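Local coordinates for capsid protein (PDB 5YKU) that forms the protruding domain of a prawn nodavirus capsid, which probably builds the dimeric spikes on the surface of the virus particle, at residues Pro46-Gln57 and Ile72-Asp83. Sequence-based numbering, arbitrary orientation.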
loop_
_atom_site.group_PDB
_atom_site.type_symbol
_atom_site.label_atom_id
_atom_site.label_comp_id
_atom_site.label_asym_id
_atom_site.label_seq_id
_atom_site.Cartn_x
_atom_site.Cartn_y
_atom_site.Cartn_z
ATOM N N PRO A 46 1.623 -3.744 4.128
ATOM C CA PRO A 46 1.182 -4.895 3.360
ATOM C C PRO A 46 0.470 -5.876 4.200
ATOM O O PRO A 46 0.759 -5.998 5.393
ATOM C CB PRO A 46 2.469 -5.452 2.789
ATOM C CG PRO A 46 3.510 -5.126 3.876
ATOM C CD PRO A 46 3.056 -3.817 4.445
ATOM N N TYR A 47 -0.430 -6.611 3.624
ATOM C CA TYR A 47 -0.964 -7.860 4.239
ATOM C C TYR A 47 -1.066 -8.869 3.144
ATOM O O TYR A 47 -0.900 -8.542 1.953
ATOM C CB TYR A 47 -2.284 -7.656 5.011
ATOM C CG TYR A 47 -3.541 -7.557 4.178
ATOM C CD1 TYR A 47 -4.294 -8.723 3.945
ATOM C CD2 TYR A 47 -4.036 -6.390 3.657
ATOM C CE1 TYR A 47 -5.469 -8.691 3.211
ATOM C CE2 TYR A 47 -5.174 -6.328 2.920
ATOM C CZ TYR A 47 -5.855 -7.504 2.695
ATOM O OH TYR A 47 -7.039 -7.425 1.921
HETATM N N MSE A 48 -1.335 -10.099 3.462
HETATM C CA MSE A 48 -1.485 -11.162 2.484
HETATM C C MSE A 48 -2.594 -12.088 2.888
HETATM O O MSE A 48 -2.640 -12.665 3.982
HETATM C CB MSE A 48 -0.166 -11.883 2.255
HETATM C CG MSE A 48 -0.127 -12.691 1.003
HETATM SE SE MSE A 48 1.735 -13.158 0.488
HETATM C CE MSE A 48 2.348 -11.398 -0.052
ATOM N N ASP A 49 -3.447 -12.367 1.905
ATOM C CA ASP A 49 -4.449 -13.424 1.976
ATOM C C ASP A 49 -4.589 -13.860 0.529
ATOM O O ASP A 49 -5.461 -13.335 -0.192
ATOM C CB ASP A 49 -5.767 -12.934 2.596
ATOM C CG ASP A 49 -6.774 -13.995 2.571
ATOM O OD1 ASP A 49 -6.525 -15.154 2.333
ATOM O OD2 ASP A 49 -7.998 -13.687 2.927
ATOM N N ARG A 50 -3.692 -14.713 0.072
ATOM C CA ARG A 50 -3.441 -14.814 -1.379
ATOM C C ARG A 50 -2.710 -16.073 -1.686
ATOM O O ARG A 50 -1.625 -16.353 -1.115
ATOM C CB ARG A 50 -2.596 -13.618 -1.776
ATOM C CG ARG A 50 -2.298 -13.493 -3.257
ATOM C CD ARG A 50 -1.350 -12.340 -3.503
ATOM N NE ARG A 50 -0.963 -12.142 -4.897
ATOM C CZ ARG A 50 0.033 -12.744 -5.530
ATOM N NH1 ARG A 50 0.712 -13.740 -4.986
ATOM N NH2 ARG A 50 0.320 -12.341 -6.757
ATOM N N VAL A 51 -3.246 -16.901 -2.569
ATOM C CA VAL A 51 -2.590 -18.062 -3.047
ATOM C C VAL A 51 -1.337 -17.691 -3.788
ATOM O O VAL A 51 -1.361 -16.814 -4.657
ATOM C CB VAL A 51 -3.522 -18.920 -3.894
ATOM C CG1 VAL A 51 -2.818 -20.069 -4.565
ATOM C CG2 VAL A 51 -4.731 -19.365 -3.131
ATOM N N SER A 52 -0.252 -18.309 -3.473
ATOM C CA SER A 52 1.015 -18.087 -4.201
ATOM C C SER A 52 0.916 -18.486 -5.658
ATOM O O SER A 52 0.401 -19.574 -5.948
ATOM C CB SER A 52 2.115 -18.916 -3.567
ATOM O OG SER A 52 3.306 -18.788 -4.334
ATOM N N SER A 53 1.439 -17.662 -6.533
ATOM C CA SER A 53 1.539 -18.048 -7.958
ATOM C C SER A 53 2.568 -19.091 -8.169
ATOM O O SER A 53 2.514 -19.724 -9.263
ATOM C CB SER A 53 1.879 -16.815 -8.761
ATOM O OG SER A 53 3.268 -16.434 -8.523
ATOM N N GLU A 54 3.491 -19.241 -7.289
ATOM C CA GLU A 54 4.646 -20.101 -7.478
ATOM C C GLU A 54 5.533 -19.633 -8.638
ATOM O O GLU A 54 6.416 -20.431 -9.050
ATOM C CB GLU A 54 4.298 -21.588 -7.558
ATOM C CG GLU A 54 3.484 -22.045 -6.309
ATOM C CD GLU A 54 4.056 -21.828 -4.871
ATOM O OE1 GLU A 54 5.245 -21.453 -4.574
ATOM O OE2 GLU A 54 3.228 -21.947 -3.853
ATOM N N VAL A 55 5.343 -18.467 -9.182
ATOM C CA VAL A 55 6.079 -17.947 -10.326
ATOM C C VAL A 55 6.678 -16.607 -10.010
ATOM O O VAL A 55 6.846 -15.728 -10.873
ATOM C CB VAL A 55 5.323 -18.048 -11.648
ATOM C CG1 VAL A 55 5.093 -19.510 -12.030
ATOM C CG2 VAL A 55 4.046 -17.298 -11.634
ATOM N N LEU A 56 7.097 -16.449 -8.740
ATOM C CA LEU A 56 8.051 -15.445 -8.390
ATOM C C LEU A 56 7.597 -14.034 -8.720
ATOM O O LEU A 56 8.142 -13.304 -9.555
ATOM C CB LEU A 56 9.452 -15.652 -8.973
ATOM C CG LEU A 56 10.194 -16.905 -8.483
ATOM C CD1 LEU A 56 9.714 -18.205 -9.090
ATOM C CD2 LEU A 56 11.738 -16.735 -8.819
ATOM N N GLN A 57 6.473 -13.601 -8.152
ATOM C CA GLN A 57 5.841 -12.331 -8.430
ATOM C C GLN A 57 6.335 -11.315 -7.419
ATOM O O GLN A 57 5.888 -11.261 -6.252
ATOM C CB GLN A 57 4.305 -12.514 -8.496
ATOM C CG GLN A 57 3.926 -13.415 -9.634
ATOM C CD GLN A 57 2.468 -13.648 -9.860
ATOM O OE1 GLN A 57 1.643 -13.502 -8.911
ATOM N NE2 GLN A 57 2.113 -14.013 -11.031
ATOM N N ILE A 72 7.488 -0.816 0.600
ATOM C CA ILE A 72 6.763 -2.057 0.815
ATOM C C ILE A 72 7.216 -3.129 -0.190
ATOM O O ILE A 72 7.381 -2.825 -1.375
ATOM C CB ILE A 72 5.242 -1.876 0.763
ATOM C CG1 ILE A 72 4.781 -1.043 1.911
ATOM C CG2 ILE A 72 4.512 -3.201 0.730
ATOM C CD1 ILE A 72 3.348 -0.616 1.929
ATOM N N SER A 73 7.432 -4.353 0.310
ATOM C CA SER A 73 7.877 -5.444 -0.514
ATOM C C SER A 73 6.939 -6.587 -0.465
ATOM O O SER A 73 6.574 -7.076 0.651
ATOM C CB SER A 73 9.226 -5.941 -0.077
ATOM O OG SER A 73 10.258 -5.020 -0.383
ATOM N N TYR A 74 6.565 -7.178 -1.621
ATOM C CA TYR A 74 5.827 -8.409 -1.749
ATOM C C TYR A 74 6.627 -9.416 -2.526
ATOM O O TYR A 74 7.219 -9.085 -3.562
ATOM C CB TYR A 74 4.521 -8.212 -2.463
ATOM C CG TYR A 74 3.573 -7.223 -1.815
ATOM C CD1 TYR A 74 2.625 -7.630 -0.863
ATOM C CD2 TYR A 74 3.589 -5.913 -2.212
ATOM C CE1 TYR A 74 1.762 -6.715 -0.292
ATOM C CE2 TYR A 74 2.694 -4.996 -1.666
ATOM C CZ TYR A 74 1.787 -5.398 -0.719
ATOM O OH TYR A 74 0.919 -4.481 -0.150
ATOM N N PHE A 75 6.565 -10.676 -2.135
ATOM C CA PHE A 75 7.104 -11.811 -2.937
ATOM C C PHE A 75 6.417 -13.020 -2.495
ATOM O O PHE A 75 6.266 -13.247 -1.286
ATOM C CB PHE A 75 8.617 -11.947 -2.761
ATOM C CG PHE A 75 9.261 -12.803 -3.808
ATOM C CD1 PHE A 75 9.275 -12.359 -5.117
ATOM C CD2 PHE A 75 9.783 -14.002 -3.565
ATOM C CE1 PHE A 75 9.930 -13.053 -6.126
ATOM C CE2 PHE A 75 10.396 -14.762 -4.594
ATOM C CZ PHE A 75 10.530 -14.263 -5.836
ATOM N N ASP A 76 5.969 -13.882 -3.409
ATOM C CA ASP A 76 5.092 -15.001 -3.067
ATOM C C ASP A 76 5.695 -16.356 -3.131
ATOM O O ASP A 76 4.969 -17.298 -2.877
ATOM C CB ASP A 76 3.826 -14.883 -3.916
ATOM C CG ASP A 76 4.040 -15.088 -5.406
ATOM O OD1 ASP A 76 5.227 -15.160 -5.842
ATOM O OD2 ASP A 76 2.969 -15.230 -6.116
ATOM N N THR A 77 6.940 -16.521 -3.490
ATOM C CA THR A 77 7.463 -17.858 -3.824
ATOM C C THR A 77 8.674 -18.162 -3.024
ATOM O O THR A 77 9.742 -17.523 -3.175
ATOM C CB THR A 77 7.787 -17.963 -5.330
ATOM O OG1 THR A 77 6.611 -17.624 -6.104
ATOM C CG2 THR A 77 8.251 -19.318 -5.690
ATOM N N SER A 78 8.605 -19.130 -2.138
ATOM C CA SER A 78 9.686 -19.602 -1.261
ATOM C C SER A 78 10.111 -18.581 -0.227
ATOM O O SER A 78 9.722 -18.685 0.925
ATOM C CB SER A 78 10.871 -20.132 -2.024
ATOM O OG SER A 78 11.640 -20.740 -0.947
ATOM N N ALA A 79 10.859 -17.589 -0.621
ATOM C CA ALA A 79 11.278 -16.507 0.259
ATOM C C ALA A 79 10.207 -15.435 0.348
ATOM O O ALA A 79 10.217 -14.407 -0.329
ATOM C CB ALA A 79 12.625 -15.929 -0.237
ATOM N N ILE A 80 9.215 -15.703 1.159
ATOM C CA ILE A 80 7.993 -14.886 1.177
ATOM C C ILE A 80 8.328 -13.520 1.743
ATOM O O ILE A 80 8.945 -13.420 2.829
ATOM C CB ILE A 80 6.827 -15.563 1.883
ATOM C CG1 ILE A 80 6.564 -16.932 1.244
ATOM C CG2 ILE A 80 5.557 -14.647 1.879
ATOM C CD1 ILE A 80 5.524 -17.697 1.956
ATOM N N LYS A 81 7.822 -12.534 1.107
ATOM C CA LYS A 81 7.851 -11.127 1.613
ATOM C C LYS A 81 6.518 -10.522 1.636
ATOM O O LYS A 81 5.762 -10.552 0.684
ATOM C CB LYS A 81 8.760 -10.227 0.818
ATOM C CG LYS A 81 10.207 -10.608 0.869
ATOM C CD LYS A 81 11.060 -9.962 1.871
ATOM C CE LYS A 81 12.582 -10.158 1.509
ATOM N NZ LYS A 81 13.040 -11.637 1.223
ATOM N N CYS A 82 6.174 -9.958 2.800
ATOM C CA CYS A 82 5.012 -9.095 3.004
ATOM C C CYS A 82 5.468 -8.105 4.025
ATOM O O CYS A 82 5.235 -8.316 5.228
ATOM C CB CYS A 82 3.852 -9.959 3.506
ATOM S SG CYS A 82 2.298 -9.027 3.703
ATOM N N ASP A 83 6.283 -7.165 3.606
ATOM C CA ASP A 83 7.191 -6.433 4.525
ATOM C C ASP A 83 7.232 -4.966 4.162
ATOM O O ASP A 83 6.841 -4.513 3.109
ATOM C CB ASP A 83 8.597 -7.097 4.500
ATOM C CG ASP A 83 9.543 -6.729 5.719
ATOM O OD1 ASP A 83 9.119 -6.099 6.631
ATOM O OD2 ASP A 83 10.701 -7.255 5.544
#
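D76, just past the end of strand 69-75, puts its carboxylate into the loop that leads from strand 41-47 to strand 57-63, and five donors grip it. OD2 takes three: the OG of S53 on the syn side at 2.7 Å, the backbone N of S53 from above the carboxylate plane, and R50, whose NH1 makes a salt bridge to D76 OD2 (2.9 Å) on the anti side, tilted somewhat out of the carboxylate plane. R50's chain runs extended from CG to NE, with CG anti to the backbone N (chi1 -176°); the guanidinium then turns across it and meets the oxygen in its own plane. OD1 is clasped from opposite faces, by the backbone N of Q57 at 3.1 Å and by the hydroxyl of T77.

The neighbouring hydroxyls tie down more backbone. S52 OG donates to the carbonyl O of D76 and accepts from the N of E54, while S53 OG accepts from the N of V55; both are ST turns. T77 OG1, which donates to D76 OD1, in turn accepts the N-H of L56 at 2.9 Å.

Apolar contacts flank this network. L56 lies alongside F75, its CB 3.6 Å from CZ of that ring. Toward strand 41-47, P46 CB comes within 3.4 Å of Y74 CE1 and also touches I72 and C82 SG, and the chain of selenomethionine M48, bent at chi3, brings CE to the edge of the Y74 ring. The hydroxyl of Y74 bonds to the carbonyl of Q114.

R50 NH2 also holds Q57 OE1 and K111 O, fixing the guanidinium's rotation. With so many donors, the buried D76 probably stays ionised and pins the irregular 48-56 loop to the 76-80 hairpin turn.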